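Local structure of lipolytic protein G-D-S-L family (Chitinophaga pinensis, 4Q7Q) at residues T35-N38 with E39-N43; G57-A60 with G61-S65. The protein is of unknown function but probably acts as a lipase or acylhydrolase of the GDSL (SGNH hydrolase) family, cleaving ester bonds. All coordinates share one frame; numbering follows the deposited sequence.

Contact 1: residues T35-N38 with E39-N43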
ATOM      1  N   THR A  35      13.010   3.809  -4.495  1.00 17.93           N
ATOM      2  CA  THR A  35      14.007   4.703  -5.082  1.00 18.06           C
ATOM      3  C   THR A  35      14.277   5.875  -4.148  1.00 17.85           C
ATOM      4  O   THR A  35      15.427   6.209  -3.873  1.00 19.62           O
ATOM      5  CB  THR A  35      13.534   5.200  -6.458  1.00 18.58           C
ATOM      6  OG1 THR A  35      13.392   4.075  -7.336  1.00 19.82           O
ATOM      7  CG2 THR A  35      14.511   6.217  -7.066  1.00 18.66           C
ATOM      8  N   ARG A  36      13.213   6.481  -3.630  1.00 17.89           N
ATOM      9  CA  ARG A  36      13.365   7.624  -2.740  0.81 17.87           C
ATOM     10  C   ARG A  36      14.008   7.243  -1.406  1.00 19.35           C
ATOM     11  O   ARG A  36      14.813   8.002  -0.871  1.00 20.68           O
ATOM     12  CB  ARG A  36      12.025   8.312  -2.524  0.81 18.03           C
ATOM     13  CG  ARG A  36      11.465   8.927  -3.789  0.81 19.72           C
ATOM     14  CD  ARG A  36      10.088   9.559  -3.554  0.81 21.98           C
ATOM     15  NE  ARG A  36       9.552  10.142  -4.782  0.81 22.35           N
ATOM     16  CZ  ARG A  36       9.914  11.329  -5.257  0.81 25.67           C
ATOM     17  NH1 ARG A  36       9.395  11.782  -6.389  0.81 26.26           N
ATOM     18  NH2 ARG A  36      10.797  12.067  -4.595  0.81 28.63           N
ATOM     19  N   LEU A  37      13.658   6.074  -0.871  1.00 18.47           N
ATOM     20  CA  LEU A  37      14.299   5.599   0.357  1.00 19.14           C
ATOM     21  C   LEU A  37      15.806   5.499   0.136  1.00 18.73           C
ATOM     22  O   LEU A  37      16.601   5.966   0.955  1.00 19.46           O
ATOM     23  CB  LEU A  37      13.734   4.237   0.796  1.00 18.57           C
ATOM     24  CG  LEU A  37      14.223   3.598   2.113  1.00 19.74           C
ATOM     25  CD1 LEU A  37      15.651   2.987   2.044  1.00 18.94           C
ATOM     26  CD2 LEU A  37      14.121   4.591   3.264  1.00 21.86           C
ATOM     27  N   ASN A  38      16.197   4.870  -0.965  1.00 18.83           N
ATOM     28  CA  ASN A  38      17.609   4.724  -1.280  1.00 19.23           C
ATOM     29  C   ASN A  38      18.335   6.060  -1.446  1.00 21.03           C
ATOM     30  O   ASN A  38      19.502   6.169  -1.113  1.00 21.10           O
ATOM     31  CB  ASN A  38      17.800   3.815  -2.500  1.00 19.91           C
ATOM     32  CG  ASN A  38      19.221   3.831  -3.019  1.00 21.68           C
ATOM     33  OD1 ASN A  38      19.516   4.498  -4.012  1.00 21.78           O
ATOM     34  ND2 ASN A  38      20.113   3.105  -2.345  1.00 22.48           N
ATOM     35  N   GLU A  39      17.649   7.089  -1.933  1.00 21.34           N
ATOM     36  CA  GLU A  39      18.292   8.400  -2.013  1.00 22.21           C
ATOM     37  C   GLU A  39      18.608   8.942  -0.620  1.00 21.62           C
ATOM     38  O   GLU A  39      19.636   9.582  -0.414  1.00 22.20           O
ATOM     39  CB  GLU A  39      17.430   9.395  -2.786  1.00 22.89           C
ATOM     40  CG  GLU A  39      17.255   9.046  -4.249  1.00 25.37           C
ATOM     41  CD  GLU A  39      16.322   9.995  -4.988  1.00 28.24           C
ATOM     42  OE1 GLU A  39      15.542  10.725  -4.333  1.00 29.36           O
ATOM     43  OE2 GLU A  39      16.376  10.013  -6.233  1.00 30.13           O
ATOM     44  N   ILE A  40      17.719   8.683   0.331  1.00 21.08           N
ATOM     45  CA  ILE A  40      17.925   9.132   1.703  1.00 21.44           C
ATOM     46  C   ILE A  40      19.000   8.282   2.396  1.00 21.82           C
ATOM     47  O   ILE A  40      19.883   8.810   3.080  1.00 24.16           O
ATOM     48  CB  ILE A  40      16.607   9.072   2.492  1.00 20.86           C
ATOM     49  CG1 ILE A  40      15.537   9.918   1.790  1.00 22.07           C
ATOM     50  CG2 ILE A  40      16.810   9.540   3.924  1.00 20.71           C
ATOM     51  CD1 ILE A  40      14.118   9.660   2.287  1.00 22.55           C
ATOM     52  N   LEU A  41      18.915   6.968   2.205  1.00 22.19           N
ATOM     53  CA  LEU A  41      19.855   6.022   2.794  1.00 21.93           C
ATOM     54  C   LEU A  41      20.528   5.218   1.687  1.00 21.89           C
ATOM     55  O   LEU A  41      20.079   4.125   1.346  1.00 21.58           O
ATOM     56  CB  LEU A  41      19.136   5.090   3.770  1.00 22.29           C
ATOM     57  CG  LEU A  41      18.332   5.795   4.865  1.00 21.89           C
ATOM     58  CD1 LEU A  41      17.576   4.789   5.712  1.00 22.72           C
ATOM     59  CD2 LEU A  41      19.224   6.697   5.739  1.00 22.80           C
ATOM     60  N   PRO A  42      21.619   5.764   1.121  1.00 20.58           N
ATOM     61  CA  PRO A  42      22.224   5.194  -0.090  1.00 21.00           C
ATOM     62  C   PRO A  42      22.879   3.830   0.095  1.00 20.47           C
ATOM     63  O   PRO A  42      23.179   3.162  -0.897  1.00 23.09           O
ATOM     64  CB  PRO A  42      23.249   6.252  -0.511  1.00 20.89           C
ATOM     65  CG  PRO A  42      23.546   7.040   0.732  1.00 20.08           C
ATOM     66  CD  PRO A  42      22.242   7.045   1.505  1.00 19.97           C
ATOM     67  N   ASN A  43      23.086   3.416   1.338  1.00 21.44           N
ATOM     68  CA  ASN A  43      23.628   2.088   1.608  1.00 21.28           C
ATOM     69  C   ASN A  43      22.572   0.980   1.565  1.00 21.44           C
ATOM     70  O   ASN A  43      22.910  -0.206   1.648  1.00 21.90           O
ATOM     71  CB  ASN A  43      24.332   2.066   2.963  1.00 21.41           C
ATOM     72  CG  ASN A  43      23.406   2.439   4.101  1.00 21.61           C
ATOM     73  OD1 ASN A  43      22.732   3.470   4.057  1.00 22.63           O
ATOM     74  ND2 ASN A  43      23.353   1.593   5.121  1.00 22.24           N
TER
HETATM   75  O   HOH W   1      14.175  10.841  -1.588  1.00 40.56           O
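The carbonyl oxygen of Arg36 takes two donors: the backbone N of Ile40, 3.2 Å from Arg36 O, and a bridging water that lies 3.0 Å from the same oxygen. The oxygen belongs to the last turn of helix 33-40, at its C-terminal end. The water also gives a hydrogen to Glu39 OE1, at 3.1 Å, tying the carboxylate back to the helix backbone. Glu39 gets there on an extended chain, with CG beside the backbone N (chi1 -66°), which lays Glu39 CG 3.4 Å from Thr35 O and sends the carboxylate back along the helix. Its other oxygen, OE2, forms a salt bridge with Lys31, while Arg36 turns to Lys31 O and to the carboxylate of Asp241. Two more i to i+4 bonds complete the turn. Glu39 N reaches Thr35 O, and Leu41 N meets Leu37 O at 2.8 Å, the shortest and straightest of the three. Leu41 then leaves helical geometry, and Pro42, which has no N-H to offer, follows; its CA makes a C-H...O contact with Asn38 O instead. Asn38 ND2 donates to Leu44 O, at the start of the next strand. On the buried side Leu37 and Leu41 lie against helix 241-257 and touch each other through their methyl groups, CD2 of Leu37 lying 4.2 Å from CD1 of Leu41.

Contact 2: residues G57-A60 with G61-S65. With FMT (formic acid), chain E.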
ATOM      1  N   GLY A  57      -2.725 -12.569   1.544  1.00 14.65           N
ATOM      2  CA  GLY A  57      -3.093 -13.961   1.326  1.00 16.28           C
ATOM      3  C   GLY A  57      -2.362 -14.574   0.140  1.00 15.85           C
ATOM      4  O   GLY A  57      -1.875 -15.704   0.225  1.00 16.97           O
ATOM      5  N   GLY A  58      -2.281 -13.844  -0.969  1.00 13.75           N
ATOM      6  CA  GLY A  58      -1.535 -14.309  -2.131  1.00 15.40           C
ATOM      7  C   GLY A  58      -0.036 -14.408  -1.885  1.00 15.96           C
ATOM      8  O   GLY A  58       0.620 -15.375  -2.299  1.00 16.62           O
ATOM      9  N   ILE A  59       0.515 -13.402  -1.211  1.00 15.68           N
ATOM     10  CA  ILE A  59       1.923 -13.431  -0.854  1.00 15.41           C
ATOM     11  C   ILE A  59       2.216 -14.656   0.026  1.00 15.67           C
ATOM     12  O   ILE A  59       3.113 -15.446  -0.273  1.00 16.49           O
ATOM     13  CB  ILE A  59       2.337 -12.130  -0.131  1.00 15.17           C
ATOM     14  CG1 ILE A  59       2.211 -10.919  -1.073  1.00 15.39           C
ATOM     15  CG2 ILE A  59       3.737 -12.260   0.434  1.00 15.86           C
ATOM     16  CD1 ILE A  59       3.289 -10.836  -2.145  1.00 16.34           C
ATOM     17  N   ALA A  60       1.440 -14.817   1.096  1.00 15.48           N
ATOM     18  CA  ALA A  60       1.630 -15.924   2.023  1.00 16.86           C
ATOM     19  C   ALA A  60       1.418 -17.267   1.329  1.00 19.03           C
ATOM     20  O   ALA A  60       2.178 -18.206   1.553  1.00 20.50           O
ATOM     21  CB  ALA A  60       0.689 -15.780   3.220  1.00 17.54           C
ATOM     22  N   GLY A  61       0.395 -17.349   0.479  1.00 17.67           N
ATOM     23  CA  GLY A  61       0.055 -18.591  -0.197  1.00 18.00           C
ATOM     24  C   GLY A  61       1.090 -19.043  -1.206  1.00 19.46           C
ATOM     25  O   GLY A  61       1.136 -20.215  -1.573  1.00 22.32           O
ATOM     26  N   ASN A  62       1.918 -18.111  -1.663  1.00 18.12           N
ATOM     27  CA  ASN A  62       2.954 -18.413  -2.648  1.00 18.41           C
ATOM     28  C   ASN A  62       4.338 -18.178  -2.081  1.00 19.45           C
ATOM     29  O   ASN A  62       5.306 -18.049  -2.832  1.00 20.90           O
ATOM     30  CB  ASN A  62       2.798 -17.526  -3.885  1.00 18.58           C
ATOM     31  CG  ASN A  62       1.621 -17.920  -4.735  1.00 18.00           C
ATOM     32  OD1 ASN A  62       1.713 -18.835  -5.547  1.00 19.64           O
ATOM     33  ND2 ASN A  62       0.507 -17.227  -4.562  1.00 18.50           N
ATOM     34  N   ILE A  63       4.423 -18.128  -0.759  1.00 19.63           N
ATOM     35  CA  ILE A  63       5.610 -17.626  -0.075  1.00 20.48           C
ATOM     36  C   ILE A  63       6.913 -18.361  -0.417  1.00 21.26           C
ATOM     37  O   ILE A  63       7.979 -17.751  -0.406  1.00 22.16           O
ATOM     38  CB  ILE A  63       5.385 -17.572   1.461  1.00 22.86           C
ATOM     39  CG1 ILE A  63       6.369 -16.611   2.131  1.00 24.26           C
ATOM     40  CG2 ILE A  63       5.456 -18.964   2.078  1.00 23.77           C
ATOM     41  CD1 ILE A  63       6.166 -15.163   1.792  1.00 25.07           C
ATOM     42  N   ASP A  64       6.830 -19.649  -0.747  1.00 21.95           N
ATOM     43  CA  ASP A  64       8.025 -20.436  -1.054  1.00 22.40           C
ATOM     44  C   ASP A  64       8.403 -20.377  -2.534  1.00 22.07           C
ATOM     45  O   ASP A  64       9.417 -20.945  -2.941  1.00 22.67           O
ATOM     46  CB  ASP A  64       7.834 -21.893  -0.616  1.00 24.02           C
ATOM     47  CG  ASP A  64       7.706 -22.034   0.888  1.00 28.17           C
ATOM     48  OD1 ASP A  64       8.415 -21.303   1.611  1.00 30.16           O
ATOM     49  OD2 ASP A  64       6.900 -22.876   1.345  1.00 31.17           O
ATOM     50  N   SER A  65       7.605 -19.661  -3.327  1.00 21.78           N
ATOM     51  CA  SER A  65       7.776 -19.646  -4.776  1.00 21.67           C
ATOM     52  C   SER A  65       8.047 -18.255  -5.338  1.00 21.79           C
ATOM     53  O   SER A  65       7.947 -18.047  -6.544  1.00 24.56           O
ATOM     54  CB  SER A  65       6.536 -20.239  -5.456  1.00 23.52           C
ATOM     55  OG  SER A  65       6.285 -21.556  -4.994  1.00 26.81           O
TER
HETATM   56  C   FMT E 303      -3.153 -17.473  -3.825  1.00 37.36           C
HETATM   57  O1  FMT E 303      -2.692 -17.551  -2.682  1.00 38.06           O
HETATM   58  O2  FMT E 303      -2.668 -16.818  -4.760  1.00 34.99           O
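Gly58 O accepts a nearly straight bond from the side-chain amide of Asn62, with ND2 2.9 Å from that oxygen and an angle of 166° at the hydrogen. The oxygen lies close to the plane of the amide, so the N-H is aimed squarely at it. Putting CG of Asn62 beside its own backbone N (chi1 -73°) folds the side chain back over the end of the helix. The backbone N of Asn62 adds a weak bond to the same oxygen and a further one to Ile59 O, at 3.2 Å. Gly61 N meets Gly57 O at 2.8 Å; Asn101 also donates to this carbonyl from outside. Ile63 N comes to Ala60 O from above the carbonyl plane, 3.2 Å away, in an i to i+3 bond. A formic acid molecule, probably from the crystallisation liquor, sits beside Gly57, Gly58 and Gly61, and Asn62 ND2 makes a weak bond to its O2.

Toward helix 104-118, the side chains of Ile59 and Ile63 run roughly perpendicular to each other, Ile59 CG2 lying 4.0 Å from Ile63 CD1. The latter methyl also rests near Ile59 O. Ile59, Ala60 and Ile63 all pack on that helix, and Asp64 adds a salt bridge to Lys114 there. The arrangement is the C-terminal end of a short helix that tightens in its last turn, where i to i+4 bonding gives way to i to i+3 and an asparagine side chain binds a last-turn carbonyl, within the alpha/beta fold of an SGNH hydrolase.

From the N terminus, the chain runs through strand 6-12 and on to helix 33-40, whose end is contact 1. It then enters edge strand 44-50 of the parallel sheet, and contact 2 follows at the end of helix 56-61, ahead of strand 73-77. Both are local helix ends, so neither closes a long loop; they stand in series, without nesting or crossing. The centres of contact 1 and contact 2 are about 28 Å apart, so the two do not meet. Contact 1 joins its helix to helix 241-257 and strand 44-50, whereas contact 2 packs against helix 104-118. Strand 44-50, between the two helices in sequence, carries the chain from the helix layer on one face of the sheet to that on the other.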